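Local atomic coordinates of CheC, inhibitor of MCP methylation / FliN fusion protein (Thermotoga maritima, PDB entry 4HYN), a protein that belongs to the CheC phosphatase family and, as the flagellar rotor protein FliY, probably dephosphorylates the chemotaxis response regulator at the motor switch. Residues 44-56 with 144-157. Numbering follows the deposited sequence.
Sequences EEKMKNVKSDFSG and FDDPNTQFPPVTDN
Lys51 runs extended past the Phe144 ring and on to Thr149. Its CB lies near Phe151 CB; Lys51 CG, anti to the backbone N (chi1 -172°), packs 3.7 Å from Phe144 CD2; CD and CE pass Thr149 O. At the tip, Lys51 NZ donates to Asp146 O at 2.7 Å and to Thr149 O at 2.8 Å, the two carbonyls bracketing a type I turn; Lys51 NZ and Thr149 N reach Asp146 O from opposite faces of its plane. A long aliphatic stem ending in an ammonium suits this path from ring to backbone oxygens. Shortened to alanine, the side chain would be likely to uncover part of Phe144 and leave Thr149 O without its ammonium partner. In the antiparallel sheet of this CheC-like fold, 44-56 carries the end of strand 35-46 and irregular helical turns leading to strand 57-66; the loop 144-157 joins strands 133-143 and 161-171. Phe54, Phe144 and Phe151 form an aromatic cluster: Phe54 and Phe151 are near parallel (12°) but slid apart, while Phe54 meets Phe144 obliquely (51°), its CB over the centre of one face. Compact, branched Val50 puts CG1 3.5 Å from the Phe151 ring centroid, a CH-pi contact over the face. Selenomethionine Met47, its unbranched chain bent, lays SE 3.7 Å from Thr155 N.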
loop_
_atom_site.group_PDB
_atom_site.type_symbol
_atom_site.label_atom_id
_atom_site.label_comp_id
_atom_site.label_asym_id
_atom_site.label_seq_id
_atom_site.Cartn_x
_atom_site.Cartn_y
_atom_site.Cartn_z
ATOM N N GLU A 44 0.238 -9.016 -11.880
ATOM C CA GLU A 44 -0.032 -8.042 -12.923
ATOM C C GLU A 44 -1.502 -8.205 -13.275
ATOM O O GLU A 44 -1.993 -9.324 -13.413
ATOM C CB GLU A 44 0.835 -8.267 -14.157
ATOM C CG GLU A 44 0.657 -7.156 -15.188
ATOM C CD GLU A 44 1.646 -7.219 -16.329
ATOM O OE1 GLU A 44 2.559 -8.078 -16.310
ATOM O OE2 GLU A 44 1.508 -6.399 -17.254
ATOM N N GLU A 45 -2.194 -7.085 -13.448
ATOM C CA GLU A 45 -3.621 -7.123 -13.715
ATOM C C GLU A 45 -4.078 -5.985 -14.620
ATOM O O GLU A 45 -3.538 -4.885 -14.559
ATOM C CB GLU A 45 -4.349 -6.997 -12.369
ATOM C CG GLU A 45 -5.810 -7.371 -12.365
ATOM C CD GLU A 45 -6.020 -8.868 -12.287
ATOM O OE1 GLU A 45 -6.012 -9.403 -11.160
ATOM O OE2 GLU A 45 -6.189 -9.509 -13.346
ATOM N N LYS A 46 -5.043 -6.265 -15.492
ATOM C CA LYS A 46 -5.602 -5.212 -16.335
ATOM C C LYS A 46 -6.416 -4.341 -15.371
ATOM O O LYS A 46 -7.027 -4.859 -14.436
ATOM C CB LYS A 46 -6.563 -5.784 -17.377
ATOM C CG LYS A 46 -5.963 -6.396 -18.619
ATOM C CD LYS A 46 -7.125 -6.839 -19.502
ATOM C CE LYS A 46 -6.706 -7.542 -20.776
ATOM N NZ LYS A 46 -7.921 -8.007 -21.536
HETATM N N MSE A 47 -6.425 -3.033 -15.605
HETATM C CA MSE A 47 -7.164 -2.088 -14.764
HETATM C C MSE A 47 -8.649 -2.439 -14.610
HETATM O O MSE A 47 -9.205 -2.309 -13.520
HETATM C CB MSE A 47 -7.029 -0.676 -15.344
HETATM C CG MSE A 47 -7.786 0.431 -14.609
HETATM SE SE MSE A 47 -7.082 0.927 -12.859
HETATM C CE MSE A 47 -8.694 0.676 -11.831
ATOM N N LYS A 48 -9.275 -2.916 -15.686
ATOM C CA LYS A 48 -10.693 -3.259 -15.652
ATOM C C LYS A 48 -11.042 -4.407 -14.719
ATOM O O LYS A 48 -12.200 -4.548 -14.331
ATOM C CB LYS A 48 -11.227 -3.569 -17.056
ATOM C CG LYS A 48 -10.740 -4.892 -17.638
ATOM C CD LYS A 48 -11.384 -5.179 -18.986
ATOM C CE LYS A 48 -10.823 -6.457 -19.591
ATOM N NZ LYS A 48 -11.312 -6.693 -20.986
ATOM N N ASN A 49 -10.054 -5.221 -14.353
ATOM C CA ASN A 49 -10.308 -6.356 -13.473
ATOM C C ASN A 49 -9.949 -6.146 -12.010
ATOM O O ASN A 49 -10.255 -7.002 -11.180
ATOM C CB ASN A 49 -9.592 -7.615 -13.976
ATOM C CG ASN A 49 -10.105 -8.098 -15.334
ATOM O OD1 ASN A 49 -9.333 -8.621 -16.141
ATOM N ND2 ASN A 49 -11.404 -7.937 -15.584
ATOM N N VAL A 50 -9.326 -5.017 -11.675
ATOM C CA VAL A 50 -8.923 -4.774 -10.288
ATOM C C VAL A 50 -10.058 -4.824 -9.264
ATOM O O VAL A 50 -9.953 -5.530 -8.255
ATOM C CB VAL A 50 -8.150 -3.449 -10.141
ATOM C CG1 VAL A 50 -7.868 -3.157 -8.674
ATOM C CG2 VAL A 50 -6.849 -3.530 -10.903
ATOM N N LYS A 51 -11.143 -4.098 -9.528
ATOM C CA LYS A 51 -12.275 -4.076 -8.610
ATOM C C LYS A 51 -12.801 -5.472 -8.262
ATOM O O LYS A 51 -13.146 -5.739 -7.104
ATOM C CB LYS A 51 -13.417 -3.218 -9.163
ATOM C CG LYS A 51 -14.535 -3.001 -8.163
ATOM C CD LYS A 51 -15.783 -2.444 -8.818
ATOM C CE LYS A 51 -16.913 -2.297 -7.800
ATOM N NZ LYS A 51 -18.214 -1.945 -8.427
ATOM N N SER A 52 -12.841 -6.369 -9.247
ATOM C CA SER A 52 -13.338 -7.725 -9.009
ATOM C C SER A 52 -12.428 -8.563 -8.105
ATOM O O SER A 52 -12.806 -9.664 -7.698
ATOM C CB SER A 52 -13.584 -8.456 -10.331
ATOM O OG SER A 52 -12.370 -8.632 -11.053
ATOM N N ASP A 53 -11.227 -8.061 -7.815
ATOM C CA ASP A 53 -10.289 -8.767 -6.946
ATOM C C ASP A 53 -10.647 -8.610 -5.476
ATOM O O ASP A 53 -10.223 -9.413 -4.646
ATOM C CB ASP A 53 -8.865 -8.248 -7.132
ATOM C CG ASP A 53 -8.206 -8.761 -8.387
ATOM O OD1 ASP A 53 -7.156 -8.186 -8.746
ATOM O OD2 ASP A 53 -8.708 -9.732 -9.001
ATOM N N PHE A 54 -11.379 -7.545 -5.154
ATOM C CA PHE A 54 -11.782 -7.270 -3.778
ATOM C C PHE A 54 -13.293 -7.355 -3.630
ATOM O O PHE A 54 -14.027 -7.108 -4.578
ATOM C CB PHE A 54 -11.315 -5.875 -3.360
ATOM C CG PHE A 54 -9.859 -5.616 -3.625
ATOM C CD1 PHE A 54 -8.887 -6.084 -2.752
ATOM C CD2 PHE A 54 -9.462 -4.911 -4.757
ATOM C CE1 PHE A 54 -7.540 -5.858 -3.000
ATOM C CE2 PHE A 54 -8.105 -4.677 -5.015
ATOM C CZ PHE A 54 -7.146 -5.153 -4.134
ATOM N N SER A 55 -13.752 -7.699 -2.431
ATOM C CA SER A 55 -15.180 -7.802 -2.156
ATOM C C SER A 55 -15.490 -7.133 -0.822
ATOM O O SER A 55 -14.586 -6.846 -0.035
ATOM C CB SER A 55 -15.620 -9.267 -2.112
ATOM O OG SER A 55 -15.161 -9.898 -0.928
ATOM N N GLY A 56 -16.768 -6.873 -0.578
ATOM C CA GLY A 56 -17.163 -6.237 0.665
ATOM C C GLY A 56 -16.797 -4.767 0.746
ATOM O O GLY A 56 -16.222 -4.203 -0.180
ATOM N N PHE A 144 -17.039 -2.394 -2.475
ATOM C CA PHE A 144 -16.770 -3.218 -3.656
ATOM C C PHE A 144 -17.959 -4.071 -4.100
ATOM O O PHE A 144 -17.976 -4.581 -5.220
ATOM C CB PHE A 144 -15.525 -4.084 -3.437
ATOM C CG PHE A 144 -14.246 -3.295 -3.416
ATOM C CD1 PHE A 144 -13.783 -2.725 -2.239
ATOM C CD2 PHE A 144 -13.541 -3.062 -4.594
ATOM C CE1 PHE A 144 -12.639 -1.926 -2.236
ATOM C CE2 PHE A 144 -12.402 -2.270 -4.599
ATOM C CZ PHE A 144 -11.949 -1.697 -3.413
ATOM N N ASP A 145 -18.951 -4.223 -3.223
ATOM C CA ASP A 145 -20.152 -4.986 -3.560
ATOM C C ASP A 145 -21.214 -4.110 -4.250
ATOM O O ASP A 145 -22.244 -4.610 -4.702
ATOM C CB ASP A 145 -20.718 -5.693 -2.327
ATOM C CG ASP A 145 -19.883 -6.898 -1.912
ATOM O OD1 ASP A 145 -19.040 -7.366 -2.713
ATOM O OD2 ASP A 145 -20.070 -7.389 -0.780
ATOM N N ASP A 146 -20.950 -2.806 -4.325
ATOM C CA ASP A 146 -21.840 -1.868 -4.999
ATOM C C ASP A 146 -21.362 -1.831 -6.455
ATOM O O ASP A 146 -20.251 -1.390 -6.735
ATOM C CB ASP A 146 -21.722 -0.476 -4.370
ATOM C CG ASP A 146 -22.676 0.546 -4.988
ATOM O OD1 ASP A 146 -23.095 0.393 -6.159
ATOM O OD2 ASP A 146 -23.009 1.524 -4.288
ATOM N N PRO A 147 -22.206 -2.281 -7.399
ATOM C CA PRO A 147 -21.832 -2.291 -8.819
ATOM C C PRO A 147 -21.501 -0.939 -9.438
ATOM O O PRO A 147 -20.825 -0.880 -10.463
ATOM C CB PRO A 147 -23.043 -2.947 -9.491
ATOM C CG PRO A 147 -24.161 -2.640 -8.567
ATOM C CD PRO A 147 -23.555 -2.838 -7.212
ATOM N N ASN A 148 -21.930 0.140 -8.797
ATOM C CA ASN A 148 -21.684 1.480 -9.320
ATOM C C ASN A 148 -20.340 2.077 -8.935
ATOM O O ASN A 148 -19.897 3.050 -9.546
ATOM C CB ASN A 148 -22.797 2.431 -8.874
ATOM C CG ASN A 148 -24.170 1.951 -9.289
ATOM O OD1 ASN A 148 -24.387 1.587 -10.447
ATOM N ND2 ASN A 148 -25.100 1.922 -8.340
ATOM N N THR A 149 -19.709 1.532 -7.898
ATOM C CA THR A 149 -18.424 2.060 -7.460
ATOM C C THR A 149 -17.290 1.674 -8.395
ATOM O O THR A 149 -17.334 0.646 -9.067
ATOM C CB THR A 149 -18.077 1.623 -6.025
ATOM O OG1 THR A 149 -18.054 0.194 -5.947
ATOM C CG2 THR A 149 -19.088 2.186 -5.031
ATOM N N GLN A 150 -16.288 2.535 -8.470
ATOM C CA GLN A 150 -15.141 2.271 -9.322
ATOM C C GLN A 150 -13.844 2.359 -8.517
ATOM O O GLN A 150 -13.704 3.203 -7.627
ATOM C CB GLN A 150 -15.116 3.261 -10.495
ATOM C CG GLN A 150 -16.339 3.163 -11.413
ATOM C CD GLN A 150 -16.420 4.291 -12.440
ATOM O OE1 GLN A 150 -17.504 4.624 -12.933
ATOM N NE2 GLN A 150 -15.269 4.888 -12.763
ATOM N N PHE A 151 -12.912 1.459 -8.796
ATOM C CA PHE A 151 -11.630 1.495 -8.113
ATOM C C PHE A 151 -10.914 2.798 -8.547
ATOM O O PHE A 151 -11.081 3.253 -9.692
ATOM C CB PHE A 151 -10.804 0.264 -8.515
ATOM C CG PHE A 151 -9.647 -0.013 -7.606
ATOM C CD1 PHE A 151 -8.395 0.536 -7.859
ATOM C CD2 PHE A 151 -9.809 -0.815 -6.484
ATOM C CE1 PHE A 151 -7.321 0.291 -7.004
ATOM C CE2 PHE A 151 -8.747 -1.064 -5.630
ATOM C CZ PHE A 151 -7.500 -0.508 -5.892
ATOM N N PRO A 152 -10.176 3.455 -7.623
ATOM C CA PRO A 152 -9.464 4.696 -7.964
ATOM C C PRO A 152 -8.671 4.539 -9.276
ATOM O O PRO A 152 -8.103 3.477 -9.550
ATOM C CB PRO A 152 -8.553 4.892 -6.761
ATOM C CG PRO A 152 -9.402 4.414 -5.637
ATOM C CD PRO A 152 -9.980 3.123 -6.196
ATOM N N PRO A 153 -8.624 5.599 -10.100
ATOM C CA PRO A 153 -7.906 5.552 -11.383
ATOM C C PRO A 153 -6.368 5.462 -11.340
ATOM O O PRO A 153 -5.654 6.410 -11.688
ATOM C CB PRO A 153 -8.400 6.816 -12.087
ATOM C CG PRO A 153 -8.509 7.803 -10.924
ATOM C CD PRO A 153 -9.145 6.953 -9.820
ATOM N N VAL A 154 -5.865 4.307 -10.930
ATOM C CA VAL A 154 -4.426 4.070 -10.887
ATOM C C VAL A 154 -3.896 4.188 -12.327
ATOM O O VAL A 154 -2.784 4.644 -12.576
ATOM C CB VAL A 154 -4.143 2.671 -10.317
ATOM C CG1 VAL A 154 -2.656 2.390 -10.303
ATOM C CG2 VAL A 154 -4.716 2.574 -8.906
ATOM N N THR A 155 -4.751 3.814 -13.267
ATOM C CA THR A 155 -4.480 3.880 -14.692
ATOM C C THR A 155 -5.683 4.642 -15.266
ATOM O O THR A 155 -6.722 4.741 -14.605
ATOM C CB THR A 155 -4.401 2.454 -15.278
ATOM O OG1 THR A 155 -3.031 2.048 -15.385
ATOM C CG2 THR A 155 -5.061 2.375 -16.627
ATOM N N ASP A 156 -5.542 5.201 -16.464
ATOM C CA ASP A 156 -6.632 5.948 -17.096
ATOM C C ASP A 156 -7.368 5.195 -18.219
ATOM O O ASP A 156 -8.170 5.784 -18.939
ATOM C CB ASP A 156 -6.115 7.296 -17.622
ATOM C CG ASP A 156 -5.121 7.148 -18.784
ATOM O OD1 ASP A 156 -4.460 6.087 -18.908
ATOM O OD2 ASP A 156 -4.999 8.111 -19.576
ATOM N N ASN A 157 -7.079 3.910 -18.385
ATOM C CA ASN A 157 -7.717 3.098 -19.420
ATOM C C ASN A 157 -7.871 1.668 -18.908
ATOM O O ASN A 157 -6.923 1.087 -18.388
ATOM C CB ASN A 157 -6.871 3.095 -20.699
ATOM C CG ASN A 157 -7.606 2.503 -21.889
ATOM O OD1 ASN A 157 -8.144 3.235 -22.720
ATOM N ND2 ASN A 157 -7.634 1.175 -21.978
#